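PDB 2XSG: CCMAN5 from Cellulosimicrobium cellulans, which hydrolyses alpha-mannosidic linkages as a family 92 glycoside hydrolase with a bound calcium ion, and probably trims mannose caps to expose mannose-6-phosphate on yeast-made glycoproteins. Local coordinates for residues M374-S377 with L378-F382; G392-G395 with G396-H399; D464-G467 with L468-A472; V259-A262 with R263-Q266; W354-F357 with R358-V362. One frame throughout, in Å; residues are numbered along the deposited sequence.

Followed from the N terminus, the five contacts come strictly in series, each within one short run of chain, so none closes a long loop and none nests in or crosses another. Contact 4 lies at the start of helix 259-270, set against the large antiparallel sheet of the N-terminal region. Contact 5 follows in helix 353-366 and touches contact 1, in the next helix 368-387, through Phe360 and Met374. Contact 2 turns the loop after that helix and packs Leu394 against Leu381 and Phe382 of contact 1. Contact 3, in helix 455-474, touches none of the others; it meets helices 409-418 and 427-438, on which contact 1 also rests.

Contact 1 (M374-S377 with L378-F382)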
# COMPACT_ATOMS: atom_id res chain seq x y z
N MET A 374 9.32 -10.41 4.10
CA MET A 374 8.36 -9.56 4.76
C MET A 374 7.72 -10.21 6.00
O MET A 374 7.58 -9.57 7.04
CB MET A 374 7.28 -9.14 3.76
CG MET A 374 7.81 -8.21 2.68
SD MET A 374 6.49 -7.78 1.54
CE MET A 374 7.28 -6.53 0.52
N VAL A 375 7.33 -11.48 5.88
CA VAL A 375 6.71 -12.19 6.98
C VAL A 375 7.73 -12.40 8.10
O VAL A 375 7.41 -12.20 9.27
CB VAL A 375 6.07 -13.53 6.55
CG1 VAL A 375 5.48 -14.25 7.77
CG2 VAL A 375 4.96 -13.27 5.47
N GLN A 376 8.94 -12.80 7.73
CA GLN A 376 10.02 -12.95 8.70
C GLN A 376 10.26 -11.63 9.43
O GLN A 376 10.50 -11.62 10.64
CB GLN A 376 11.32 -13.43 8.03
CG GLN A 376 12.52 -13.63 9.03
CD GLN A 376 12.30 -14.73 10.07
OE1 GLN A 376 12.77 -15.86 9.91
NE2 GLN A 376 11.60 -14.40 11.17
N SER A 377 10.19 -10.53 8.69
CA SER A 377 10.40 -9.20 9.26
C SER A 377 9.30 -8.87 10.25
O SER A 377 9.56 -8.33 11.34
CB SER A 377 10.46 -8.15 8.15
OG SER A 377 11.52 -8.45 7.25
N LEU A 378 8.06 -9.21 9.87
CA LEU A 378 6.90 -8.97 10.72
C LEU A 378 7.04 -9.75 12.04
O LEU A 378 6.73 -9.23 13.11
CB LEU A 378 5.61 -9.37 10.00
CG LEU A 378 4.25 -9.15 10.67
CD1 LEU A 378 4.10 -7.72 11.18
CD2 LEU A 378 3.14 -9.49 9.64
N VAL A 379 7.54 -10.99 11.92
CA VAL A 379 7.87 -11.82 13.08
C VAL A 379 8.93 -11.17 13.99
O VAL A 379 8.73 -11.12 15.20
CB VAL A 379 8.26 -13.27 12.67
CG1 VAL A 379 8.82 -14.03 13.85
CG2 VAL A 379 7.03 -14.00 12.11
N TYR A 380 10.01 -10.65 13.41
CA TYR A 380 11.05 -9.97 14.19
C TYR A 380 10.55 -8.74 14.90
O TYR A 380 10.98 -8.44 16.03
CB TYR A 380 12.23 -9.55 13.31
CG TYR A 380 13.34 -10.53 13.24
CD1 TYR A 380 13.09 -11.89 13.09
CD2 TYR A 380 14.68 -10.10 13.32
CE1 TYR A 380 14.12 -12.81 13.03
CE2 TYR A 380 15.73 -11.03 13.25
CZ TYR A 380 15.43 -12.37 13.11
OH TYR A 380 16.41 -13.30 13.01
N LEU A 381 9.64 -8.02 14.24
CA LEU A 381 9.07 -6.79 14.78
C LEU A 381 8.30 -7.05 16.07
O LEU A 381 8.46 -6.31 17.05
CB LEU A 381 8.19 -6.07 13.75
CG LEU A 381 7.59 -4.75 14.24
CD1 LEU A 381 8.69 -3.73 14.48
CD2 LEU A 381 6.55 -4.20 13.27
N PHE A 382 7.46 -8.09 16.07
CA PHE A 382 6.72 -8.49 17.27
C PHE A 382 7.62 -9.18 18.31
O PHE A 382 7.42 -9.02 19.51
CB PHE A 382 5.49 -9.35 16.91
CG PHE A 382 4.28 -8.53 16.54
CD1 PHE A 382 3.42 -8.04 17.52
CD2 PHE A 382 4.04 -8.17 15.21
CE1 PHE A 382 2.32 -7.24 17.18
CE2 PHE A 382 2.95 -7.38 14.87
CZ PHE A 382 2.09 -6.90 15.87
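One turn apart on helix 368-387, the amide of Gln376 leans against the ring of Tyr380, with Gln376 NE2 3.5 Å from Tyr380 CD1. Amide and ring planes are 66° apart, a slanted approach rather than a flat stack. Gln376 gets there by holding CG opposite the backbone N and then bending at chi2 (64°), which turns the amide along the helix; its NE2 also packs 3.9 Å from Val379 CG1. Beneath this layer the backbone repeats the i to i+4 bond of an alpha-helix: Leu378 N donates to Met374 O at 2.9 Å, and Val379, Tyr380 and Leu381 follow in the same way. The helix is part of the family 92 catalytic domain, whose six-hairpin clan is built on an (alpha/alpha)6 barrel, and every side chain that touches here is buried. Beyond the helix, NE2 of Gln376 is bonded to Asp425 O, while the Tyr380 ring meets Phe345 edge-to-face and Arg426 in a cation-pi contact. Ser377 OG is fixed by Asp373 O and Tyr348 N. Leu378 rests on Val412 of helix 409-418, and Val379 on Ala430 of helix 427-438.

Contact 2 (G392-G395 with G396-H399); sequences GGLG and GFVH
Leu394 and Phe397 meet through their CD2 atoms, 4.2 Å apart, across a tight turn of three glycines and a leucine. Both side chains place CG beside their own backbone N, as does His399. For Phe397 (chi1 -53°) this folds the ring back over the turn, where CE2 comes to 3.4 Å from Gly393 O, and Gly392 O lies a little farther along the same ring. The turn itself has 3-10 character: Gly396 N donates to Gly393 O at 3.0 Å, and Phe397 N reaches Leu394 O, an atom whose place is less sure. The His399 imidazole (chi1 -77°) crosses Leu394 at about a right angle, its NE2 4.1 Å from Leu394 CD2. From its other nitrogen, ND1 donates to Phe397 O at 3.3 Å, from above the carbonyl plane, and a water gives that oxygen a second bond at 2.8 Å. An alanine at His399 is likely to leave the Phe397 carbonyl with the water but no side-chain donor, and Trp406 without the ring stacked on it. Leu394 packs into the side of helix 368-387, Phe397 joins it there on Ala385, and the backbone of His399 is bonded to Ala199 and Thr201 of strand 198-208, tying the loop to both helix and sheet.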
# COMPACT_ATOMS: atom_id res chain seq x y z
N GLY A 392 4.19 -3.27 26.40
CA GLY A 392 3.56 -2.18 25.67
C GLY A 392 3.28 -2.53 24.21
O GLY A 392 3.94 -3.42 23.64
N GLY A 393 2.31 -1.83 23.62
CA GLY A 393 1.95 -2.05 22.22
C GLY A 393 2.96 -1.40 21.29
O GLY A 393 3.76 -0.56 21.72
N LEU A 394 2.93 -1.77 20.02
CA LEU A 394 3.89 -1.22 19.07
C LEU A 394 3.83 0.31 18.99
O LEU A 394 4.83 0.96 18.75
CB LEU A 394 3.70 -1.86 17.70
CG LEU A 394 4.25 -3.28 17.60
CD1 LEU A 394 3.83 -3.91 16.28
CD2 LEU A 394 5.77 -3.27 17.74
N GLY A 395 2.65 0.88 19.22
CA GLY A 395 2.46 2.34 19.23
C GLY A 395 3.30 3.12 20.23
O GLY A 395 3.49 4.32 20.08
N GLY A 396 3.83 2.44 21.24
CA GLY A 396 4.62 3.11 22.28
C GLY A 396 6.11 3.23 21.99
O GLY A 396 6.84 3.86 22.77
N PHE A 397 6.57 2.66 20.89
CA PHE A 397 7.98 2.70 20.55
C PHE A 397 8.23 3.67 19.40
O PHE A 397 7.32 4.01 18.64
CB PHE A 397 8.49 1.32 20.11
CG PHE A 397 8.21 0.22 21.09
CD1 PHE A 397 8.89 0.16 22.30
CD2 PHE A 397 7.26 -0.76 20.80
CE1 PHE A 397 8.62 -0.85 23.23
CE2 PHE A 397 6.98 -1.79 21.71
CZ PHE A 397 7.67 -1.84 22.93
N VAL A 398 9.48 4.10 19.28
CA VAL A 398 9.93 4.86 18.12
C VAL A 398 10.29 3.85 17.02
O VAL A 398 11.11 2.97 17.23
CB VAL A 398 11.13 5.76 18.47
CG1 VAL A 398 11.66 6.44 17.21
CG2 VAL A 398 10.72 6.82 19.51
N HIS A 399 9.66 3.98 15.85
CA HIS A 399 9.91 3.02 14.76
C HIS A 399 11.08 3.35 13.79
O HIS A 399 11.57 4.48 13.78
CB HIS A 399 8.60 2.74 14.03
CG HIS A 399 7.71 1.80 14.79
ND1 HIS A 399 7.06 2.17 15.95
CD2 HIS A 399 7.43 0.50 14.59
CE1 HIS A 399 6.40 1.13 16.42
NE2 HIS A 399 6.61 0.10 15.62
O HOH W 1 5.99 6.41 18.88

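Contact 3 (D464-G467 with L468-A472)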
# COMPACT_ATOMS: atom_id res chain seq x y z
N ASP A 464 -8.69 -12.24 13.62
CA ASP A 464 -7.42 -12.25 14.34
C ASP A 464 -7.17 -13.57 15.04
O ASP A 464 -6.05 -14.09 14.99
CB ASP A 464 -7.37 -11.15 15.39
CG ASP A 464 -7.07 -9.79 14.79
OD1 ASP A 464 -6.51 -9.73 13.66
OD2 ASP A 464 -7.38 -8.78 15.45
N GLN A 465 -8.21 -14.09 15.69
CA GLN A 465 -8.10 -15.34 16.44
C GLN A 465 -7.95 -16.56 15.53
O GLN A 465 -7.17 -17.48 15.84
CB GLN A 465 -9.28 -15.52 17.41
CG GLN A 465 -9.27 -14.55 18.58
CD GLN A 465 -10.50 -14.73 19.46
OE1 GLN A 465 -11.59 -14.95 18.96
NE2 GLN A 465 -10.31 -14.66 20.78
N TYR A 466 -8.67 -16.56 14.40
CA TYR A 466 -8.38 -17.56 13.38
C TYR A 466 -6.87 -17.55 13.04
O TYR A 466 -6.24 -18.60 13.01
CB TYR A 466 -9.24 -17.40 12.10
CG TYR A 466 -8.66 -18.22 10.96
CD1 TYR A 466 -8.77 -19.62 10.95
CD2 TYR A 466 -7.91 -17.61 9.94
CE1 TYR A 466 -8.17 -20.38 9.92
CE2 TYR A 466 -7.33 -18.35 8.93
CZ TYR A 466 -7.45 -19.73 8.92
OH TYR A 466 -6.87 -20.45 7.91
N GLY A 467 -6.31 -16.37 12.76
CA GLY A 467 -4.89 -16.27 12.40
C GLY A 467 -3.95 -16.74 13.50
O GLY A 467 -3.01 -17.49 13.25
N LEU A 468 -4.20 -16.28 14.71
CA LEU A 468 -3.45 -16.74 15.87
C LEU A 468 -3.53 -18.26 16.02
O LEU A 468 -2.52 -18.92 16.37
CB LEU A 468 -3.99 -16.06 17.10
CG LEU A 468 -3.11 -15.40 18.15
CD1 LEU A 468 -1.92 -14.66 17.58
CD2 LEU A 468 -4.03 -14.46 18.95
N SER A 469 -4.70 -18.83 15.73
CA SER A 469 -4.88 -20.28 15.85
C SER A 469 -3.91 -21.06 14.95
O SER A 469 -3.36 -22.08 15.36
CB SER A 469 -6.34 -20.68 15.59
OG SER A 469 -6.58 -20.87 14.21
N VAL A 470 -3.71 -20.58 13.72
CA VAL A 470 -2.75 -21.17 12.78
C VAL A 470 -1.32 -21.09 13.35
O VAL A 470 -0.58 -22.08 13.35
CB VAL A 470 -2.85 -20.48 11.39
CG1 VAL A 470 -1.74 -20.92 10.45
CG2 VAL A 470 -4.23 -20.74 10.76
N ILE A 471 -0.95 -19.91 13.86
CA ILE A 471 0.35 -19.74 14.52
C ILE A 471 0.50 -20.62 15.77
O ILE A 471 1.58 -21.18 16.03
CB ILE A 471 0.62 -18.26 14.89
CG1 ILE A 471 0.42 -17.34 13.67
CG2 ILE A 471 2.02 -18.09 15.50
CD1 ILE A 471 0.32 -15.81 14.00
N ALA A 472 -0.58 -20.75 16.53
CA ALA A 472 -0.52 -21.59 17.75
C ALA A 472 -0.20 -23.07 17.42
O ALA A 472 0.67 -23.68 18.07
CB ALA A 472 -1.83 -21.47 18.56
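The Tyr466 ring carries an off-centre CH-pi contact from Val470, whose CG2 lies 4.3 Å from the ring centroid, 28° off the normal. That methyl sits nearest the phenol end, 3.8 Å from Tyr466 CZ. Ser469 OG approaches the ring at a slant near CD1, and the ring of Tyr548 meets it almost in parallel. Tyr466 swings its ring toward the next turn because CG stands opposite the backbone N (chi1 165°), and its OH is bonded to Gly683 O. The Ser469 hydroxyl takes the crowded position between the backbone N and carbonyl carbon (chi1 86°), which turns OG back along the helix to donate to Tyr466 O at 2.6 Å. That carbonyl also accepts from Val470 N at 3.3 Å, so one oxygen is gripped by two donors and the buried hydroxyl is paid for inside its own helix. Ile471 N donates to Gly467 O at 3.2 Å, while Ile471 CG1 packs 3.5 Å from the same Gly467 O. A turn earlier, Asp464 is paired through its carboxylate with Arg408. Helix 455-474 is wedged among three others: Leu468 meets helices 427-438 and 478-495, Ser469 reaches Leu484 and Arg485 of the latter, and Val470 and Ile471 both press on Ile417 of helix 409-418.

Contact 4 (V259-A262 with R263-Q266)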
# COMPACT_ATOMS: atom_id res chain seq x y z
N VAL A 259 24.11 7.72 11.17
CA VAL A 259 24.69 8.55 10.14
C VAL A 259 25.85 7.81 9.46
O VAL A 259 25.95 7.79 8.23
CB VAL A 259 25.14 9.92 10.70
CG1 VAL A 259 26.33 10.48 9.89
CG2 VAL A 259 23.96 10.91 10.69
N GLU A 260 26.71 7.19 10.26
CA GLU A 260 27.84 6.52 9.70
C GLU A 260 27.42 5.31 8.87
O GLU A 260 27.99 5.06 7.81
CB GLU A 260 28.91 6.18 10.75
CG GLU A 260 30.24 5.66 10.14
CD GLU A 260 31.07 6.72 9.37
OE1 GLU A 260 31.08 7.92 9.75
OE2 GLU A 260 31.73 6.34 8.38
N GLN A 261 26.39 4.60 9.31
CA GLN A 261 25.83 3.54 8.48
C GLN A 261 25.31 4.09 7.13
O GLN A 261 25.52 3.48 6.09
CB GLN A 261 24.76 2.73 9.21
CG GLN A 261 24.28 1.52 8.41
CD GLN A 261 25.38 0.49 8.21
OE1 GLN A 261 25.84 -0.13 9.16
NE2 GLN A 261 25.81 0.31 6.96
N ALA A 262 24.67 5.27 7.16
CA ALA A 262 24.20 5.92 5.93
C ALA A 262 25.36 6.24 4.97
O ALA A 262 25.24 6.07 3.77
CB ALA A 262 23.39 7.17 6.26
N ARG A 263 26.48 6.70 5.52
CA ARG A 263 27.71 6.95 4.76
C ARG A 263 28.27 5.70 4.09
O ARG A 263 28.64 5.72 2.91
CB ARG A 263 28.76 7.57 5.67
CG ARG A 263 28.49 9.04 5.98
CD ARG A 263 29.38 9.48 7.13
NE ARG A 263 29.16 10.88 7.50
CZ ARG A 263 29.56 11.43 8.64
NH1 ARG A 263 30.18 10.69 9.57
NH2 ARG A 263 29.33 12.73 8.87
N ILE A 264 28.33 4.61 4.84
CA ILE A 264 28.74 3.32 4.31
C ILE A 264 27.76 2.87 3.21
O ILE A 264 28.19 2.51 2.10
CB ILE A 264 28.81 2.28 5.42
CG1 ILE A 264 29.99 2.59 6.35
CG2 ILE A 264 28.87 0.83 4.84
CD1 ILE A 264 29.90 1.88 7.68
N ASP A 265 26.47 2.92 3.50
CA ASP A 265 25.44 2.57 2.52
C ASP A 265 25.64 3.35 1.24
O ASP A 265 25.49 2.80 0.14
CB ASP A 265 24.03 2.84 3.07
CG ASP A 265 23.65 1.93 4.23
OD1 ASP A 265 24.28 0.85 4.41
OD2 ASP A 265 22.73 2.30 4.99
N GLN A 266 25.96 4.64 1.38
CA GLN A 266 26.12 5.50 0.23
C GLN A 266 27.31 5.07 -0.62
O GLN A 266 27.19 5.04 -1.84
CB GLN A 266 26.24 6.99 0.61
CG GLN A 266 26.08 7.88 -0.61
CD GLN A 266 25.90 9.34 -0.28
OE1 GLN A 266 24.76 9.85 -0.21
NE2 GLN A 266 27.02 10.03 -0.06
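Arg263 sets CG beside its backbone N (chi1 -75°) and runs extended from CG to NE, which lays the guanidinium back along the helix beside Val259 and Glu260. Glu260 comes to meet it through a bend at chi2 (69°) that brings the carboxylate round. Glu260 OE1 and Arg263 NH1 form a salt bridge of 2.9 Å, the oxygen lying in the guanidinium plane at its edge and met nearly end-on down its C-O bond; the carboxylate and guanidinium planes are 66° apart. One guanidinium face is covered by Val259, whose CG1 sits over the centre, 3.6 Å from Arg263 CZ. This is the first part of helix 259-270, which follows strand 248-255 and lies against the large antiparallel sheet of the N-terminal region: Val259 meets Tyr203 and Ser188, and Ala262 packs on Thr205 and Ser255. Arg263 NE has a second anion in Glu186 of strand 185-195. A leucine in place of Arg263 would probably leave both Glu260 and Glu186 without their positive mate and uncover the methyl of Val259. One residue farther round, Gln261 is bent in the same way and NE2 donates to Asp265 OD1 at 3.0 Å, from above the carboxylate plane. The side chains cross at about a right angle, yet amide and carboxylate are turned only modestly against each other. Both ends are also anchored in the loop nearby, Asp265 OD1 by Thr328 OG1 and Gln261 NE2 by Ser329 OG, while Asp265 N closes the helical turn on Gln261 O at 2.8 Å.

Contact 5 (W354-F357 with R358-V362)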
# COMPACT_ATOMS: atom_id res chain seq x y z
N TRP A 354 -4.03 -3.16 9.04
CA TRP A 354 -5.50 -3.05 9.17
C TRP A 354 -6.15 -2.85 7.79
O TRP A 354 -7.19 -3.45 7.49
CB TRP A 354 -5.86 -1.89 10.09
CG TRP A 354 -7.30 -1.80 10.53
CD1 TRP A 354 -7.85 -2.36 11.66
CD2 TRP A 354 -8.36 -1.07 9.89
NE1 TRP A 354 -9.20 -2.05 11.74
CE2 TRP A 354 -9.53 -1.25 10.68
CE3 TRP A 354 -8.44 -0.29 8.73
CZ2 TRP A 354 -10.77 -0.68 10.33
CZ3 TRP A 354 -9.68 0.28 8.39
CH2 TRP A 354 -10.82 0.08 9.19
N ASP A 355 -5.52 -2.02 6.95
CA ASP A 355 -5.98 -1.78 5.58
C ASP A 355 -5.49 -2.81 4.57
O ASP A 355 -6.21 -3.17 3.65
CB ASP A 355 -5.53 -0.40 5.05
CG ASP A 355 -5.89 0.73 5.97
OD1 ASP A 355 -4.97 1.41 6.49
OD2 ASP A 355 -7.09 0.95 6.17
N ASP A 356 -4.25 -3.26 4.72
CA ASP A 356 -3.60 -3.91 3.59
C ASP A 356 -3.40 -5.42 3.64
O ASP A 356 -2.76 -5.97 2.75
CB ASP A 356 -2.27 -3.21 3.25
CG ASP A 356 -1.14 -3.61 4.17
OD1 ASP A 356 -1.34 -4.47 5.07
OD2 ASP A 356 -0.04 -3.03 4.01
N PHE A 357 -3.92 -6.07 4.68
CA PHE A 357 -3.54 -7.46 4.96
C PHE A 357 -3.70 -8.43 3.79
O PHE A 357 -2.89 -9.34 3.64
CB PHE A 357 -4.20 -7.99 6.26
CG PHE A 357 -5.70 -8.23 6.18
CD1 PHE A 357 -6.21 -9.51 5.91
CD2 PHE A 357 -6.60 -7.20 6.42
CE1 PHE A 357 -7.60 -9.75 5.85
CE2 PHE A 357 -8.00 -7.42 6.36
CZ PHE A 357 -8.49 -8.70 6.07
N ARG A 358 -4.72 -8.23 2.96
CA ARG A 358 -4.92 -9.15 1.81
C ARG A 358 -3.84 -9.03 0.73
O ARG A 358 -3.71 -9.93 -0.12
CB ARG A 358 -6.28 -8.94 1.16
CG ARG A 358 -7.43 -9.59 1.90
CD ARG A 358 -8.65 -9.74 0.98
NE ARG A 358 -9.64 -10.64 1.58
CZ ARG A 358 -10.43 -10.28 2.58
NH1 ARG A 358 -10.34 -9.06 3.09
NH2 ARG A 358 -11.29 -11.15 3.09
N LYS A 359 -3.09 -7.93 0.72
CA LYS A 359 -2.11 -7.71 -0.35
C LYS A 359 -0.95 -8.72 -0.28
O LYS A 359 -0.43 -9.15 -1.32
CB LYS A 359 -1.59 -6.25 -0.35
CG LYS A 359 -0.42 -5.98 0.59
CD LYS A 359 0.05 -4.53 0.52
CE LYS A 359 1.36 -4.39 1.26
NZ LYS A 359 1.62 -2.97 1.73
N PHE A 360 -0.58 -9.11 0.94
CA PHE A 360 0.54 -10.01 1.15
C PHE A 360 0.25 -11.37 0.52
O PHE A 360 1.15 -11.98 -0.06
CB PHE A 360 0.87 -10.16 2.64
CG PHE A 360 1.34 -8.88 3.28
CD1 PHE A 360 2.66 -8.46 3.14
CD2 PHE A 360 0.46 -8.08 4.00
CE1 PHE A 360 3.10 -7.27 3.71
CE2 PHE A 360 0.91 -6.88 4.59
CZ PHE A 360 2.23 -6.49 4.45
N SER A 361 -1.00 -11.82 0.60
CA SER A 361 -1.37 -13.11 0.02
C SER A 361 -1.09 -13.15 -1.48
O SER A 361 -0.76 -14.22 -2.03
CB SER A 361 -2.83 -13.45 0.27
OG SER A 361 -3.21 -13.38 1.65
N VAL A 362 -1.24 -12.01 -2.15
CA VAL A 362 -0.96 -11.85 -3.59
C VAL A 362 0.54 -11.75 -3.87
O VAL A 362 1.06 -12.41 -4.77
CB VAL A 362 -1.68 -10.61 -4.19
CG1 VAL A 362 -1.47 -10.52 -5.72
CG2 VAL A 362 -3.19 -10.62 -3.85
O HOH W 2 -6.58 -5.89 2.66
O HOH W 3 -2.12 -12.16 4.19
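Asp356 and Lys359 form a salt bridge, Lys359 NZ standing 2.8 Å from Asp356 OD2, above the carboxylate plane. Both side chains set CG between the backbone N and the carbonyl carbon (chi1 79° for Asp356), and the lysine then runs extended to bring up NZ, which is also bonded to Ala663 O and Met321 O. Flat groups come next: Asp356 OD1 lies at the rim of the Phe360 ring, 3.3 Å from Phe360 CE2, the carboxylate and ring planes 84° apart. Phe357 and Arg358 run side by side, Phe357 CE1 over one guanidinium face and CZ 3.5 Å from Arg358 NH1, but with planes 46° apart; Pro679 O and Val680 O hold that guanidinium. The backbone of helix 353-366 is kinked: Lys359 N reaches Asp356 O at 2.8 Å, a 3-10-like step, and a water 2.9 Å from Asp355 O also accepts from Arg358 N, bridging the gap. A second water joins Phe357 O to Ser361 OG. Within the family 92 catalytic domain the Asp356 side chain is about 9 Å from the calcium ion, and Asp355 OD1 binds what is probably a crystallisation buffer molecule. Phe360 rests on Tyr371 of helix 368-387 and Val412 of helix 409-418.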